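Local coordinates for ankyrin-repeat protein B (Legionella pneumophila, PDB 5K34) that is a bacterial F-box effector that hijacks the host ubiquitin-proteasome system, its ankyrin domain, the part in this structure, probably serving to bind protein partners, at residues 8-13 with 32-37; 12-17 with 46-51; 19-24 with 58-63. All blocks are in the same frame, centred on the assembly; numbering follows the deposited sequence. Where two conformers were deposited one is given.

Contact 1 of 3, residues 8-13 with 32-37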
# COMPACT_ATOMS: atom_id res chain seq x y z
N ARG A 8 13.28 12.10 -1.70
CA ARG A 8 11.96 12.58 -1.31
C ARG A 8 11.09 12.84 -2.52
O ARG A 8 9.87 12.53 -2.47
CB ARG A 8 12.11 13.87 -0.47
CG ARG A 8 12.54 13.57 0.93
CD ARG A 8 12.77 14.87 1.70
NE ARG A 8 13.01 14.53 3.10
CZ ARG A 8 13.24 15.43 4.05
NH1 ARG A 8 13.27 16.72 3.74
NH2 ARG A 8 13.43 15.01 5.29
N GLU A 9 11.61 13.38 -3.62
CA GLU A 9 10.83 13.58 -4.83
C GLU A 9 10.38 12.25 -5.40
O GLU A 9 9.22 12.08 -5.77
CB GLU A 9 11.64 14.38 -5.86
CG GLU A 9 11.01 14.50 -7.25
CD GLU A 9 11.90 15.20 -8.30
OE1 GLU A 9 13.15 15.25 -8.12
OE2 GLU A 9 11.32 15.70 -9.30
N LEU A 10 11.30 11.26 -5.45
CA LEU A 10 10.93 9.93 -5.89
C LEU A 10 9.87 9.31 -4.99
O LEU A 10 8.94 8.68 -5.53
CB LEU A 10 12.15 9.01 -5.95
CG LEU A 10 13.19 9.25 -7.07
CD1 LEU A 10 14.43 8.42 -6.79
CD2 LEU A 10 12.58 8.90 -8.40
N TRP A 11 10.00 9.46 -3.69
CA TRP A 11 9.00 8.87 -2.78
C TRP A 11 7.61 9.47 -3.05
O TRP A 11 6.62 8.74 -3.09
CB TRP A 11 9.39 9.10 -1.32
CG TRP A 11 8.41 8.47 -0.36
CD1 TRP A 11 7.27 9.04 0.15
CD2 TRP A 11 8.48 7.15 0.15
NE1 TRP A 11 6.63 8.13 0.96
CE2 TRP A 11 7.36 6.97 1.00
CE3 TRP A 11 9.39 6.09 -0.00
CZ2 TRP A 11 7.13 5.78 1.68
CZ3 TRP A 11 9.14 4.89 0.67
CH2 TRP A 11 8.04 4.76 1.51
N GLY A 12 7.53 10.80 -3.18
CA GLY A 12 6.22 11.39 -3.47
C GLY A 12 5.62 10.90 -4.76
O GLY A 12 4.42 10.61 -4.83
N ASN A 13 6.46 10.76 -5.79
CA ASN A 13 5.98 10.24 -7.08
C ASN A 13 5.57 8.77 -6.96
O ASN A 13 4.62 8.33 -7.63
CB ASN A 13 7.08 10.39 -8.14
CG ASN A 13 7.25 11.81 -8.58
OD1 ASN A 13 6.41 12.67 -8.35
ND2 ASN A 13 8.36 12.07 -9.27
N LYS A 32 15.31 2.39 -8.74
CA LYS A 32 16.30 3.43 -8.37
C LYS A 32 16.76 3.27 -6.93
O LYS A 32 17.53 4.09 -6.43
CB LYS A 32 15.72 4.83 -8.61
CG LYS A 32 15.33 5.10 -10.05
CD LYS A 32 14.85 6.52 -10.30
CE LYS A 32 14.46 6.69 -11.75
NZ LYS A 32 15.50 6.10 -12.65
N GLY A 33 16.32 2.21 -6.25
CA GLY A 33 16.87 1.87 -4.94
C GLY A 33 16.00 2.20 -3.74
O GLY A 33 16.48 2.18 -2.61
N ILE A 34 14.75 2.57 -3.95
CA ILE A 34 13.85 2.89 -2.85
C ILE A 34 13.28 1.59 -2.25
O ILE A 34 12.75 0.73 -2.97
CB ILE A 34 12.69 3.79 -3.38
CG1 ILE A 34 13.21 5.07 -4.11
CG2 ILE A 34 11.64 3.97 -2.27
CD1 ILE A 34 13.95 6.04 -3.20
N ASP A 35 13.36 1.46 -0.94
CA ASP A 35 12.74 0.38 -0.21
C ASP A 35 11.31 0.82 0.16
O ASP A 35 11.12 1.72 1.02
CB ASP A 35 13.55 0.04 1.05
CG ASP A 35 12.94 -1.07 1.86
OD1 ASP A 35 11.76 -1.48 1.65
OD2 ASP A 35 13.62 -1.60 2.79
N PRO A 36 10.29 0.21 -0.48
CA PRO A 36 8.92 0.75 -0.28
C PRO A 36 8.36 0.42 1.09
O PRO A 36 7.27 0.91 1.44
CB PRO A 36 8.13 0.03 -1.39
CG PRO A 36 8.84 -1.29 -1.52
CD PRO A 36 10.31 -0.96 -1.37
N THR A 37 9.03 -0.44 1.87
CA THR A 37 8.50 -0.88 3.16
C THR A 37 8.95 0.03 4.31
O THR A 37 8.42 -0.11 5.44
CB THR A 37 8.93 -2.34 3.51
OG1 THR A 37 10.34 -2.34 3.85
CG2 THR A 37 8.70 -3.28 2.35
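Leu10 and Trp11, neighbours on helix 5-19, meet the loop 32-37 through apolar packing and, at the indole, two backbone carbonyls. At the outer place the isobutyl end of Leu10 lies against the aliphatic chain of Lys32, the two side chains crossing at about a right angle; Leu10 CD2 comes to 3.8 Å from Lys32 CD, and CD1 of the same leucine is almost as near. The lysine chain is straight as far as CE; its CD makes the contact and the ammonium end leads away from the helix. Ile34 sits deeper, its CD1 4.3 Å from Leu10 CD1. Its other branch turns to the indole: Ile34 CG2 is 3.8 Å from Trp11 CE3, near the ring plane and therefore at the edge of the six-membered ring.

Two backbone carbonyls also meet the ring. Asp35 O lies at the edge, in the indole plane, 3.8 Å from Trp11 CZ3, where the carbonyl dipole faces the weakly positive C-H rim. Pro36 O approaches obliquely, 3.9 Å from Trp11 CH2; the contact buries this oxygen, which has no hydrogen-bonding partner in the model. With CG anti to the backbone N (chi1 -178°), the tryptophan swings its benzo ring over to the loop.

This loop leaves the second helix of a helix-turn-helix pair, as in ankyrin repeats, and passes across the flank of the first at Leu10 and Trp11. Gly33, with positive phi, makes the exit from helix 23-30.

The polar bonds lie within the loop itself. Asp35 OD1 receives Thr37 N at 2.9 Å from above the carboxylate plane, closing an Asx turn round Pro36. Farther along the same loop, His43 stacks on the Trp11 ring, and Pro36 packs against Tyr68 and Phe70 of the loop after helix 58-67.

Contact 2 of 3, residues 12-17 with 46-51; sequences GNLMVA and RTPLLA
Leu14 packs on the ring of Pro48, the two side chains crossing obliquely, with Leu14 CD2 4.0 Å from Pro48 CG. Met15, one residue on, carries most of the contact. Its chain is bent at both chi2 (-66°) and chi3 (-75°), which curls the thioether over the start of helix 48-54. The sulfur rests against the peptide that joins Thr47 to Pro48: Met15 SD is 3.5 Å from Thr47 C. The terminal methyl then fits among three groups, with Met15 CE 3.8 Å from both Arg46 CB and Ala51 CB and also close to Thr47 O. Met15 O is 3.5 Å from Ala51 CB; the backbones are nearest at Met15 and Pro48, 5.0 Å from CA to CA.

Thr47 is the N-cap of the facing helix; its OG1 receives weak bonds from Leu49 N and Leu50 N. This Thr-Pro-Leu start is characteristic of the first helix of an ankyrin repeat. The Arg46 guanidinium forms salt bridges with Asp76 and Glu54. The contact is buried where helices 5-19 and 48-54 stack side by side, with helix 23-30 against Leu14 and helix 82-91 against Leu49 and Leu50.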
# COMPACT_ATOMS: atom_id res chain seq x y z
N GLY A 12 7.53 10.80 -3.18
CA GLY A 12 6.22 11.39 -3.47
C GLY A 12 5.62 10.90 -4.76
O GLY A 12 4.42 10.61 -4.83
N ASN A 13 6.46 10.76 -5.79
CA ASN A 13 5.98 10.24 -7.08
C ASN A 13 5.57 8.77 -6.96
O ASN A 13 4.62 8.33 -7.63
CB ASN A 13 7.08 10.39 -8.14
CG ASN A 13 7.25 11.81 -8.58
OD1 ASN A 13 6.41 12.67 -8.35
ND2 ASN A 13 8.36 12.07 -9.27
N LEU A 14 6.27 8.01 -6.11
CA LEU A 14 5.93 6.60 -5.82
C LEU A 14 4.57 6.49 -5.18
O LEU A 14 3.76 5.62 -5.52
CB LEU A 14 6.99 6.03 -4.92
CG LEU A 14 6.80 4.63 -4.36
CD1 LEU A 14 6.72 3.60 -5.48
CD2 LEU A 14 7.94 4.32 -3.39
N MET A 15 4.25 7.31 -4.18
CA MET A 15 2.93 7.34 -3.55
C MET A 15 1.85 7.61 -4.59
O MET A 15 0.80 6.93 -4.60
CB MET A 15 2.90 8.40 -2.46
CG MET A 15 3.78 8.04 -1.25
SD MET A 15 3.24 6.61 -0.31
CE MET A 15 1.84 7.34 0.57
N VAL A 16 2.03 8.61 -5.48
CA VAL A 16 1.04 8.88 -6.52
C VAL A 16 0.90 7.71 -7.51
O VAL A 16 -0.23 7.34 -7.89
CB VAL A 16 1.37 10.19 -7.24
CG1 VAL A 16 0.48 10.38 -8.47
CG2 VAL A 16 1.17 11.35 -6.28
N ALA A 17 2.03 7.15 -7.94
CA ALA A 17 1.97 6.05 -8.89
C ALA A 17 1.23 4.88 -8.26
O ALA A 17 0.40 4.25 -8.92
CB ALA A 17 3.38 5.63 -9.28
N ARG A 46 3.56 6.65 6.25
CA ARG A 46 2.80 5.93 5.21
C ARG A 46 3.74 5.16 4.29
O ARG A 46 4.94 5.43 4.21
CB ARG A 46 1.96 6.93 4.37
CG ARG A 46 1.18 7.95 5.19
CD ARG A 46 0.11 8.62 4.37
NE ARG A 46 -1.10 7.80 4.35
CZ ARG A 46 -1.93 7.70 3.32
NH1 ARG A 46 -2.99 6.91 3.41
NH2 ARG A 46 -1.69 8.36 2.17
N THR A 47 3.16 4.20 3.55
CA THR A 47 3.93 3.49 2.51
C THR A 47 3.09 3.48 1.23
O THR A 47 1.89 3.76 1.27
CB THR A 47 4.16 2.01 2.90
OG1 THR A 47 2.91 1.32 2.94
CG2 THR A 47 4.91 1.89 4.25
N PRO A 48 3.69 3.07 0.10
CA PRO A 48 2.92 2.94 -1.12
C PRO A 48 1.92 1.81 -1.05
O PRO A 48 1.00 1.76 -1.88
CB PRO A 48 3.98 2.70 -2.21
CG PRO A 48 5.19 2.23 -1.47
CD PRO A 48 5.14 3.00 -0.14
N LEU A 49 2.05 0.87 -0.10
CA LEU A 49 0.99 -0.14 0.08
C LEU A 49 -0.28 0.54 0.56
O LEU A 49 -1.36 0.26 0.02
CB LEU A 49 1.46 -1.22 1.06
CG LEU A 49 0.44 -2.30 1.40
CD1 LEU A 49 -0.07 -3.03 0.13
CD2 LEU A 49 1.03 -3.31 2.38
N LEU A 50 -0.20 1.46 1.54
CA LEU A 50 -1.36 2.26 1.93
C LEU A 50 -1.90 3.08 0.82
O LEU A 50 -3.12 3.20 0.64
CB LEU A 50 -1.05 3.20 3.09
CG LEU A 50 -1.01 2.70 4.50
CD1 LEU A 50 -0.89 3.92 5.44
CD2 LEU A 50 -2.30 1.91 4.86
N ALA A 51 -1.01 3.72 0.05
CA ALA A 51 -1.43 4.55 -1.08
C ALA A 51 -2.22 3.72 -2.08
O ALA A 51 -3.29 4.16 -2.55
CB ALA A 51 -0.23 5.19 -1.74

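Contact 3 of 3, residues 19-24 with 58-63. With SO4 (sulfate ion), chain C.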
# COMPACT_ATOMS: atom_id res chain seq x y z
N ARG A 19 -1.02 4.94 -5.76
CA ARG A 19 -2.44 5.27 -5.58
C ARG A 19 -3.21 5.21 -6.88
O ARG A 19 -4.42 4.90 -6.87
CB ARG A 19 -2.50 6.69 -4.99
CG ARG A 19 -3.92 7.02 -4.45
CD ARG A 19 -3.98 8.43 -3.83
NE ARG A 19 -3.16 8.58 -2.65
CZ ARG A 19 -2.04 9.32 -2.59
NH1 ARG A 19 -1.52 9.94 -3.65
NH2 ARG A 19 -1.38 9.39 -1.43
N SER A 20 -2.53 5.48 -8.00
CA SER A 20 -3.21 5.46 -9.31
C SER A 20 -3.10 4.12 -10.00
O SER A 20 -3.54 3.99 -11.15
CB SER A 20 -2.69 6.54 -10.24
OG SER A 20 -1.31 6.35 -10.45
N ASN A 21 -2.57 3.10 -9.34
CA ASN A 21 -2.45 1.76 -9.93
C ASN A 21 -1.48 1.75 -11.11
O ASN A 21 -1.56 0.86 -11.96
CB ASN A 21 -3.81 1.18 -10.33
CG ASN A 21 -3.91 -0.35 -10.16
OD1 ASN A 21 -3.13 -1.00 -9.47
ND2 ASN A 21 -4.98 -0.91 -10.75
N ASN A 22 -0.56 2.71 -11.14
CA ASN A 22 0.45 2.75 -12.18
C ASN A 22 1.65 1.92 -11.77
O ASN A 22 2.72 2.42 -11.34
CB ASN A 22 0.84 4.19 -12.51
CG ASN A 22 1.63 4.27 -13.82
OD1 ASN A 22 2.26 3.30 -14.25
ND2 ASN A 22 1.63 5.42 -14.46
N LEU A 23 1.47 0.60 -11.86
CA LEU A 23 2.48 -0.35 -11.38
C LEU A 23 3.78 -0.24 -12.21
O LEU A 23 4.87 -0.39 -11.66
CB LEU A 23 1.95 -1.77 -11.40
CG LEU A 23 2.92 -2.82 -10.88
CD1 LEU A 23 3.43 -2.57 -9.47
CD2 LEU A 23 2.23 -4.18 -10.94
N GLU A 24 3.63 0.02 -13.50
CA GLU A 24 4.87 0.20 -14.32
C GLU A 24 5.75 1.34 -13.76
O GLU A 24 6.97 1.18 -13.64
CB GLU A 24 4.47 0.48 -15.78
CG GLU A 24 3.81 -0.67 -16.50
CD GLU A 24 3.12 -0.23 -17.82
OE1 GLU A 24 3.15 0.98 -18.19
OE2 GLU A 24 2.53 -1.12 -18.50
N TYR A 58 -5.84 -2.23 -6.40
CA TYR A 58 -5.64 -3.49 -5.68
C TYR A 58 -4.60 -4.41 -6.32
O TYR A 58 -3.93 -5.14 -5.60
CB TYR A 58 -6.99 -4.20 -5.41
CG TYR A 58 -7.90 -3.36 -4.56
CD1 TYR A 58 -7.54 -2.98 -3.26
CD2 TYR A 58 -9.12 -2.95 -5.02
CE1 TYR A 58 -8.36 -2.19 -2.47
CE2 TYR A 58 -9.98 -2.18 -4.23
CZ TYR A 58 -9.58 -1.80 -2.98
OH TYR A 58 -10.43 -0.98 -2.26
N GLN A 59 -4.44 -4.32 -7.64
CA GLN A 59 -3.36 -5.11 -8.27
C GLN A 59 -1.95 -4.60 -7.85
O GLN A 59 -1.11 -5.46 -7.56
CB GLN A 59 -3.49 -5.15 -9.79
CG GLN A 59 -4.85 -5.63 -10.30
CD GLN A 59 -5.77 -4.49 -10.69
OE1 GLN A 59 -5.94 -3.53 -9.90
NE2 GLN A 59 -6.35 -4.54 -11.87
N THR A 60 -1.80 -3.32 -7.73
CA THR A 60 -0.54 -2.78 -7.25
C THR A 60 -0.33 -3.16 -5.78
O THR A 60 0.77 -3.51 -5.37
CB THR A 60 -0.51 -1.26 -7.46
OG1 THR A 60 -0.50 -0.99 -8.86
CG2 THR A 60 0.75 -0.62 -6.83
N ALA A 61 -1.38 -3.09 -4.97
CA ALA A 61 -1.28 -3.51 -3.56
C ALA A 61 -0.85 -4.97 -3.45
O ALA A 61 -0.00 -5.33 -2.64
CB ALA A 61 -2.60 -3.30 -2.84
N ASN A 62 -1.47 -5.84 -4.27
CA ASN A 62 -1.12 -7.25 -4.30
C ASN A 62 0.34 -7.45 -4.69
O ASN A 62 1.07 -8.23 -4.05
CB ASN A 62 -2.02 -8.04 -5.24
CG ASN A 62 -3.33 -8.49 -4.61
OD1 ASN A 62 -4.44 -7.95 -4.87
ND2 ASN A 62 -3.23 -9.49 -3.76
N TYR A 63 0.79 -6.76 -5.73
CA TYR A 63 2.19 -6.87 -6.15
C TYR A 63 3.12 -6.48 -5.02
O TYR A 63 4.10 -7.18 -4.73
CB TYR A 63 2.43 -6.02 -7.40
CG TYR A 63 3.85 -5.95 -7.78
CD1 TYR A 63 4.68 -4.96 -7.28
CD2 TYR A 63 4.42 -6.89 -8.67
CE1 TYR A 63 6.03 -4.87 -7.62
CE2 TYR A 63 5.78 -6.82 -9.02
CZ TYR A 63 6.55 -5.82 -8.50
OH TYR A 63 7.90 -5.74 -8.86
S SO4 C . -7.79 -0.58 -13.09
O1 SO4 C . -8.09 -0.31 -14.54
O2 SO4 C . -6.85 0.51 -12.52
O3 SO4 C . -9.04 -0.68 -12.30
O4 SO4 C . -7.23 -1.94 -12.88
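Asn21 OD1 takes two hydrogen bonds from Thr60, and its amide nitrogen gives two more. Thr60 OG1 donates to Asn21 OD1 at 2.7 Å, tilted from the carbonyl plane, while Thr60 N reaches the same oxygen at 3.2 Å, nearly in line with its C=O bond. On the other branch Asn21 ND2 donates to Gln59 OE1 at 2.9 Å, coming from above that carbonyl's plane; the two amide planes are 46° apart.

A sulfate ion, probably from the crystallisation liquor, bridges both amides: Asn21 ND2 gives a nearly straight bond (172°) to sulfate O2, and Gln59 NE2 binds sulfate O4 at 2.9 Å. Three bonds within the protein thus fix the rotation of the asparagine amide; the sulfate adds a fourth in the crystal. Gln59 bends at chi2 (99°), which brings its amide back beside Asn21.

Asn21 has positive phi and is the C' residue of the Schellman motif that ends helix 5-19. The tight turn from there to helix 23-30 is thereby bonded to the N-terminal part of helix 58-67, in the next layer of the ankyrin-repeat stack. Asn22 is the N-cap of helix 23-30, its OD1 accepting from Glu25 N.

Inside this polar layer Leu23 CB lies 3.6 Å from Thr60 OG1. Farther along, the leucine crosses Tyr63 at about a right angle, Leu23 CD1 pressing obliquely on the ring 3.5 Å from Tyr63 CD1.

Overall arrangement
Contacts 1 and 2 both use helix 5-19, through Leu10 and Trp11 in one and Leu14 and Met15 in the other, and touch directly: Pro48 and Thr47 lie against Pro36 O, and Pro48 also meets Trp11. Contact 2 is the buried one, made by apolar side chains on a neighbouring helix start. Contact 1, farther from the chain centre, mixes apolar packing with carbonyls at an aromatic ring and the solvent-exposed Lys32. Contact 3 is partly buried, Thr60 inside and Gln59 at the exposed side, and is the one with hydrogen bonds between its segments. A probable hydrogen bond from Asn22 N to Ala17 O joins it to contact 2; it does not touch contact 1.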